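Local coordinates for TTHB210-like domain-containing protein (Thermus thermophilus, PDB 3VG8) that is of unknown function, is controlled by the sigma-E/anti-sigma-E regulatory system and assembles into a novel homodecamer, at residues 30-35 / 43-48; 47-52 / 95-100. The protein carries 1 engineered substitution. All coordinates share one frame; numbering follows the deposited sequence.

Contact 1 (30-35 / 43-48); sequences EGPFLA and VKVVFM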
loop_
_atom_site.group_PDB
_atom_site.type_symbol
_atom_site.label_atom_id
_atom_site.label_comp_id
_atom_site.label_asym_id
_atom_site.label_seq_id
_atom_site.Cartn_x
_atom_site.Cartn_y
_atom_site.Cartn_z
ATOM N N GLU F 30 4.778 -14.796 42.710
ATOM C CA GLU F 30 3.914 -14.869 41.533
ATOM C C GLU F 30 3.170 -13.597 41.150
ATOM O O GLU F 30 3.024 -13.298 39.966
ATOM C CB GLU F 30 2.871 -15.970 41.682
ATOM C CG GLU F 30 3.434 -17.362 41.791
ATOM C CD GLU F 30 3.763 -17.729 43.228
ATOM O OE1 GLU F 30 4.264 -18.852 43.441
ATOM O OE2 GLU F 30 3.514 -16.901 44.137
ATOM N N GLY F 31 2.664 -12.878 42.147
ATOM C CA GLY F 31 1.922 -11.668 41.872
ATOM C C GLY F 31 0.423 -11.900 41.867
ATOM O O GLY F 31 -0.084 -12.605 42.730
ATOM N N PRO F 32 -0.303 -11.415 40.844
ATOM C CA PRO F 32 0.170 -10.673 39.672
ATOM C C PRO F 32 0.592 -9.211 39.821
ATOM O O PRO F 32 0.198 -8.517 40.764
ATOM C CB PRO F 32 -0.995 -10.818 38.700
ATOM C CG PRO F 32 -2.172 -10.711 39.611
ATOM C CD PRO F 32 -1.771 -11.548 40.815
ATOM N N PHE F 33 1.414 -8.771 38.868
ATOM C CA PHE F 33 1.870 -7.396 38.812
ATOM C C PHE F 33 0.891 -6.667 37.888
ATOM O O PHE F 33 0.413 -7.230 36.890
ATOM C CB PHE F 33 3.270 -7.304 38.218
ATOM C CG PHE F 33 4.354 -7.803 39.123
ATOM C CD1 PHE F 33 4.446 -9.152 39.444
ATOM C CD2 PHE F 33 5.320 -6.923 39.623
ATOM C CE1 PHE F 33 5.485 -9.624 40.244
ATOM C CE2 PHE F 33 6.369 -7.384 40.423
ATOM C CZ PHE F 33 6.453 -8.733 40.733
ATOM N N LEU F 34 0.578 -5.424 38.226
ATOM C CA LEU F 34 -0.326 -4.628 37.419
ATOM C C LEU F 34 0.516 -3.537 36.751
ATOM O O LEU F 34 1.248 -2.814 37.420
ATOM C CB LEU F 34 -1.407 -4.015 38.303
ATOM C CG LEU F 34 -2.160 -5.008 39.196
ATOM C CD1 LEU F 34 -3.104 -4.253 40.124
ATOM C CD2 LEU F 34 -2.951 -5.991 38.351
ATOM N N ALA F 35 0.419 -3.440 35.428
ATOM C CA ALA F 35 1.182 -2.447 34.672
ATOM C C ALA F 35 0.250 -1.370 34.140
ATOM O O ALA F 35 -0.666 -1.657 33.368
ATOM C CB ALA F 35 1.915 -3.105 33.505
ATOM N N VAL F 43 -2.987 -1.489 31.931
ATOM C CA VAL F 43 -2.689 -2.084 30.629
ATOM C C VAL F 43 -2.655 -3.615 30.653
ATOM O O VAL F 43 -3.143 -4.279 29.721
ATOM C CB VAL F 43 -1.316 -1.555 30.111
ATOM C CG1 VAL F 43 -0.963 -2.168 28.766
ATOM C CG2 VAL F 43 -1.388 -0.037 29.960
ATOM N N LYS F 44 -2.087 -4.177 31.712
ATOM C CA LYS F 44 -1.978 -5.632 31.797
ATOM C C LYS F 44 -1.712 -6.165 33.187
ATOM O O LYS F 44 -1.265 -5.442 34.060
ATOM C CB LYS F 44 -0.899 -6.153 30.840
ATOM C CG LYS F 44 0.532 -5.642 31.088
ATOM C CD LYS F 44 1.488 -6.248 30.039
ATOM C CE LYS F 44 2.861 -5.595 29.993
ATOM N NZ LYS F 44 3.696 -6.103 28.843
ATOM N N VAL F 45 -2.004 -7.454 33.347
ATOM C CA VAL F 45 -1.865 -8.212 34.581
ATOM C C VAL F 45 -0.795 -9.279 34.311
ATOM O O VAL F 45 -0.967 -10.142 33.439
ATOM C CB VAL F 45 -3.211 -8.869 34.900
ATOM C CG1 VAL F 45 -3.117 -9.703 36.152
ATOM C CG2 VAL F 45 -4.259 -7.781 35.053
ATOM N N VAL F 46 0.306 -9.230 35.058
ATOM C CA VAL F 46 1.424 -10.138 34.813
ATOM C C VAL F 46 1.759 -11.152 35.924
ATOM O O VAL F 46 2.093 -10.759 37.032
ATOM C CB VAL F 46 2.701 -9.307 34.515
ATOM C CG1 VAL F 46 3.865 -10.212 34.160
ATOM C CG2 VAL F 46 2.435 -8.326 33.390
ATOM N N PHE F 47 1.654 -12.444 35.617
ATOM C CA PHE F 47 2.013 -13.500 36.573
ATOM C C PHE F 47 3.456 -13.919 36.284
ATOM O O PHE F 47 3.843 -14.075 35.129
ATOM C CB PHE F 47 1.104 -14.726 36.415
ATOM C CG PHE F 47 -0.317 -14.459 36.760
ATOM C CD1 PHE F 47 -1.199 -13.981 35.805
ATOM C CD2 PHE F 47 -0.765 -14.617 38.070
ATOM C CE1 PHE F 47 -2.503 -13.661 36.148
ATOM C CE2 PHE F 47 -2.064 -14.298 38.417
ATOM C CZ PHE F 47 -2.933 -13.820 37.454
HETATM N N MSE F 48 4.248 -14.100 37.332
HETATM C CA MSE F 48 5.649 -14.505 37.193
HETATM C C MSE F 48 5.795 -15.953 37.614
HETATM O O MSE F 48 5.428 -16.295 38.739
HETATM C CB MSE F 48 6.537 -13.691 38.128
HETATM C CG MSE F 48 6.548 -12.213 37.881
HETATM SE SE MSE F 48 7.376 -11.906 36.198
HETATM C CE MSE F 48 9.125 -12.692 36.571
#
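The ring of Phe-47 carries Pro-32 on one face, offset toward the rim: CB of Pro-32 lies 3.7 Å from the centroid of the Phe-47 ring, 14° off the ring normal, a CH-pi contact. The Phe-33 ring, on the other face of the sheet, is met differently: Val-46 O lies at its edge, near the ring plane, 3.7 Å from CD1 of Phe-33, while CG of selenomethionine Met-48 approaches obliquely, 3.7 Å from CE1 of Phe-33. Beside the CH-pi contact, CB of Pro-32 presses on CG1 of Val-45 at 3.5 Å, tighter than usual carbon packing. A cis peptide bond precedes Pro-32, and Gly-31 before it holds a backbone conformation, with phi at 97°, that is open essentially to glycine.

Strands 33-36 and 42-50 form an antiparallel hairpin. Phe-33 and Val-46 exchange two nearly straight hydrogen bonds, Phe-33 N to Val-46 O at 2.8 Å and Val-46 N to Phe-33 O at 2.7 Å. Ahead of the strand, Glu-30 O still receives Met-48 N at 3.0 Å. At the other end Val-43 and Lys-44 both face Ala-35 in a classic beta bulge: Ala-35 O accepts Val-43 N at 2.7 Å and, weakly, Lys-44 N. With chi1 at 61°, Lys-44 sets CG between its backbone N and carbonyl carbon, against the methyl of Ala-35, and the extended chain carries NZ away to salt bridges with Glu-107 and Glu-98.

The chemistry is thus divided: backbone bonds fix the register, apolar packing joins the side chains, and the ammonium of the buried Lys-44 is answered by two carboxylates, which would probably help keep it charged.

Contact 2 (47-52 / 95-100); sequences FMVPLK and YHIELV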
loop_
_atom_site.group_PDB
_atom_site.type_symbol
_atom_site.label_atom_id
_atom_site.label_comp_id
_atom_site.label_asym_id
_atom_site.label_seq_id
_atom_site.Cartn_x
_atom_site.Cartn_y
_atom_site.Cartn_z
ATOM N N PHE F 47 1.654 -12.444 35.617
ATOM C CA PHE F 47 2.013 -13.500 36.573
ATOM C C PHE F 47 3.456 -13.919 36.284
ATOM O O PHE F 47 3.843 -14.075 35.129
ATOM C CB PHE F 47 1.104 -14.726 36.415
ATOM C CG PHE F 47 -0.317 -14.459 36.760
ATOM C CD1 PHE F 47 -1.199 -13.981 35.805
ATOM C CD2 PHE F 47 -0.765 -14.617 38.070
ATOM C CE1 PHE F 47 -2.503 -13.661 36.148
ATOM C CE2 PHE F 47 -2.064 -14.298 38.417
ATOM C CZ PHE F 47 -2.933 -13.820 37.454
HETATM N N MSE F 48 4.248 -14.100 37.332
HETATM C CA MSE F 48 5.649 -14.505 37.193
HETATM C C MSE F 48 5.795 -15.953 37.614
HETATM O O MSE F 48 5.428 -16.295 38.739
HETATM C CB MSE F 48 6.537 -13.691 38.128
HETATM C CG MSE F 48 6.548 -12.213 37.881
HETATM SE SE MSE F 48 7.376 -11.906 36.198
HETATM C CE MSE F 48 9.125 -12.692 36.571
ATOM N N VAL F 49 6.321 -16.806 36.734
ATOM C CA VAL F 49 6.539 -18.205 37.098
ATOM C C VAL F 49 7.903 -18.727 36.670
ATOM O O VAL F 49 8.335 -18.523 35.529
ATOM C CB VAL F 49 5.443 -19.164 36.518
ATOM C CG1 VAL F 49 4.074 -18.763 37.050
ATOM C CG2 VAL F 49 5.460 -19.151 35.010
ATOM N N PRO F 50 8.604 -19.421 37.583
ATOM C CA PRO F 50 9.925 -19.959 37.235
ATOM C C PRO F 50 9.715 -21.170 36.344
ATOM O O PRO F 50 8.820 -21.984 36.597
ATOM C CB PRO F 50 10.529 -20.363 38.593
ATOM C CG PRO F 50 9.628 -19.695 39.635
ATOM C CD PRO F 50 8.266 -19.721 38.983
ATOM N N LEU F 51 10.514 -21.268 35.295
ATOM C CA LEU F 51 10.430 -22.374 34.358
ATOM C C LEU F 51 10.634 -23.704 35.091
ATOM O O LEU F 51 9.946 -24.701 34.821
ATOM C CB LEU F 51 11.505 -22.211 33.270
ATOM C CG LEU F 51 11.601 -23.316 32.202
ATOM C CD1 LEU F 51 10.278 -23.474 31.482
ATOM C CD2 LEU F 51 12.702 -22.973 31.219
ATOM N N LYS F 52 11.572 -23.720 36.031
ATOM C CA LYS F 52 11.844 -24.945 36.771
ATOM C C LYS F 52 10.602 -25.505 37.456
ATOM O O LYS F 52 10.428 -26.721 37.497
ATOM C CB LYS F 52 12.941 -24.732 37.816
ATOM C CG LYS F 52 13.353 -26.054 38.490
ATOM C CD LYS F 52 14.515 -25.891 39.445
ATOM C CE LYS F 52 14.084 -25.168 40.706
ATOM N NZ LYS F 52 15.236 -24.913 41.615
ATOM N N TYR F 95 8.852 -17.124 33.257
ATOM C CA TYR F 95 7.921 -16.807 32.194
ATOM C C TYR F 95 6.970 -15.767 32.775
ATOM O O TYR F 95 6.596 -15.816 33.967
ATOM C CB TYR F 95 7.158 -18.039 31.690
ATOM C CG TYR F 95 7.624 -18.476 30.315
ATOM C CD1 TYR F 95 7.088 -17.909 29.146
ATOM C CD2 TYR F 95 8.662 -19.398 30.182
ATOM C CE1 TYR F 95 7.591 -18.261 27.875
ATOM C CE2 TYR F 95 9.162 -19.747 28.950
ATOM C CZ TYR F 95 8.629 -19.179 27.793
ATOM O OH TYR F 95 9.173 -19.536 26.575
ATOM N N HIS F 96 6.659 -14.774 31.957
ATOM C CA HIS F 96 5.740 -13.728 32.356
ATOM C C HIS F 96 4.457 -14.100 31.658
ATOM O O HIS F 96 4.419 -14.142 30.442
ATOM C CB HIS F 96 6.197 -12.355 31.840
ATOM C CG HIS F 96 7.353 -11.769 32.587
ATOM N ND1 HIS F 96 8.527 -12.457 32.812
ATOM C CD2 HIS F 96 7.534 -10.536 33.119
ATOM C CE1 HIS F 96 9.380 -11.675 33.449
ATOM N NE2 HIS F 96 8.801 -10.504 33.648
ATOM N N ILE F 97 3.410 -14.392 32.409
ATOM C CA ILE F 97 2.152 -14.725 31.776
ATOM C C ILE F 97 1.341 -13.446 31.926
ATOM O O ILE F 97 1.000 -13.017 33.035
ATOM C CB ILE F 97 1.462 -15.906 32.476
ATOM C CG1 ILE F 97 2.448 -17.071 32.629
ATOM C CG2 ILE F 97 0.282 -16.356 31.660
ATOM C CD1 ILE F 97 2.934 -17.626 31.318
ATOM N N GLU F 98 1.039 -12.842 30.792
ATOM C CA GLU F 98 0.357 -11.571 30.772
ATOM C C GLU F 98 -1.064 -11.583 30.205
ATOM O O GLU F 98 -1.319 -12.127 29.129
ATOM C CB GLU F 98 1.213 -10.567 29.978
ATOM C CG GLU F 98 2.726 -10.780 30.078
ATOM C CD GLU F 98 3.529 -9.597 29.525
ATOM O OE1 GLU F 98 3.232 -9.127 28.403
ATOM O OE2 GLU F 98 4.462 -9.138 30.221
ATOM N N LEU F 99 -1.971 -10.980 30.961
ATOM C CA LEU F 99 -3.367 -10.817 30.562
ATOM C C LEU F 99 -3.418 -9.341 30.146
ATOM O O LEU F 99 -3.397 -8.460 30.999
ATOM C CB LEU F 99 -4.289 -11.077 31.758
ATOM C CG LEU F 99 -4.687 -12.541 31.975
ATOM C CD1 LEU F 99 -3.444 -13.391 32.127
ATOM C CD2 LEU F 99 -5.594 -12.665 33.203
ATOM N N VAL F 100 -3.472 -9.087 28.842
ATOM C CA VAL F 100 -3.443 -7.730 28.303
ATOM C C VAL F 100 -4.836 -7.196 28.005
ATOM O O VAL F 100 -5.608 -7.817 27.317
ATOM C CB VAL F 100 -2.539 -7.682 27.036
ATOM C CG1 VAL F 100 -2.243 -6.230 26.656
ATOM C CG2 VAL F 100 -1.222 -8.448 27.308
#
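Phe-47 with Ile-97 and Val-49 with Tyr-95 are hydrogen-bonded pairs of an antiparallel ladder, flanking the non-hydrogen-bonded pair Met-48 and His-96, and the axes of the short strand segments approach to 4.8 Å, their N-to-C directions 155° apart. Each outer pair exchanges two bonds, among them Phe-47 N to Ile-97 O at 2.7 Å and Val-49 N to Tyr-95 O at 3.0 Å.

The central pair makes a Met-aromatic contact, here with selenium. The SE atom of Met-48 sits over the centre of one face of the His-96 imidazole, 3.2 Å from NE2 of His-96. Bends at chi2 (-67°) and chi3 (-60°) fold the end of Met-48 back over the ring, where its CE methyl lies 3.3 Å from CE1 of His-96, so the packing on this face is tight.

On the opposite sheet face the packing is apolar. CD1 of Leu-99 meets the edge of the Phe-47 ring, 4.1 Å from CE1 of Phe-47, and CG2 of Val-49 touches CB of Tyr-95 at 3.9 Å. The phenol OH of Tyr-95 finds its partner in the carbonyl oxygen of His-58 of a neighbouring subunit, and Ile-97 packs on Ile-97 of that same subunit.

Within the chain, strand 94-100 lies between 42-50 and the outermost strand 78-84, whose Met-81 touches Ile-97, while Pro-50, the last residue of strand 42-50, occupies the N-cap position of helix 51-55.

In the fold
Strand 42-50 is the shared element: it pairs with 33-36 in contact 1 and with 94-100 in contact 2, so the two are successive seams of one antiparallel sheet, their centres about 8 Å apart. Phe-47 and Met-48 belong to both: Phe-47 bonds Ile-97 through its backbone and turns its ring to Pro-32, whereas Met-48 bonds Glu-30 through its N and lays its selenium on His-96. The seams also meet directly: Val-45 O lies 2.8 Å from Leu-99 N, a probable hydrogen bond, and the Lys-44 NZ to Glu-98 OE1 pair, at 3.1 Å, ties them. Both contacts reach other subunits, contact 2 with more residues, consistent with a sheet that helps build the oligomer.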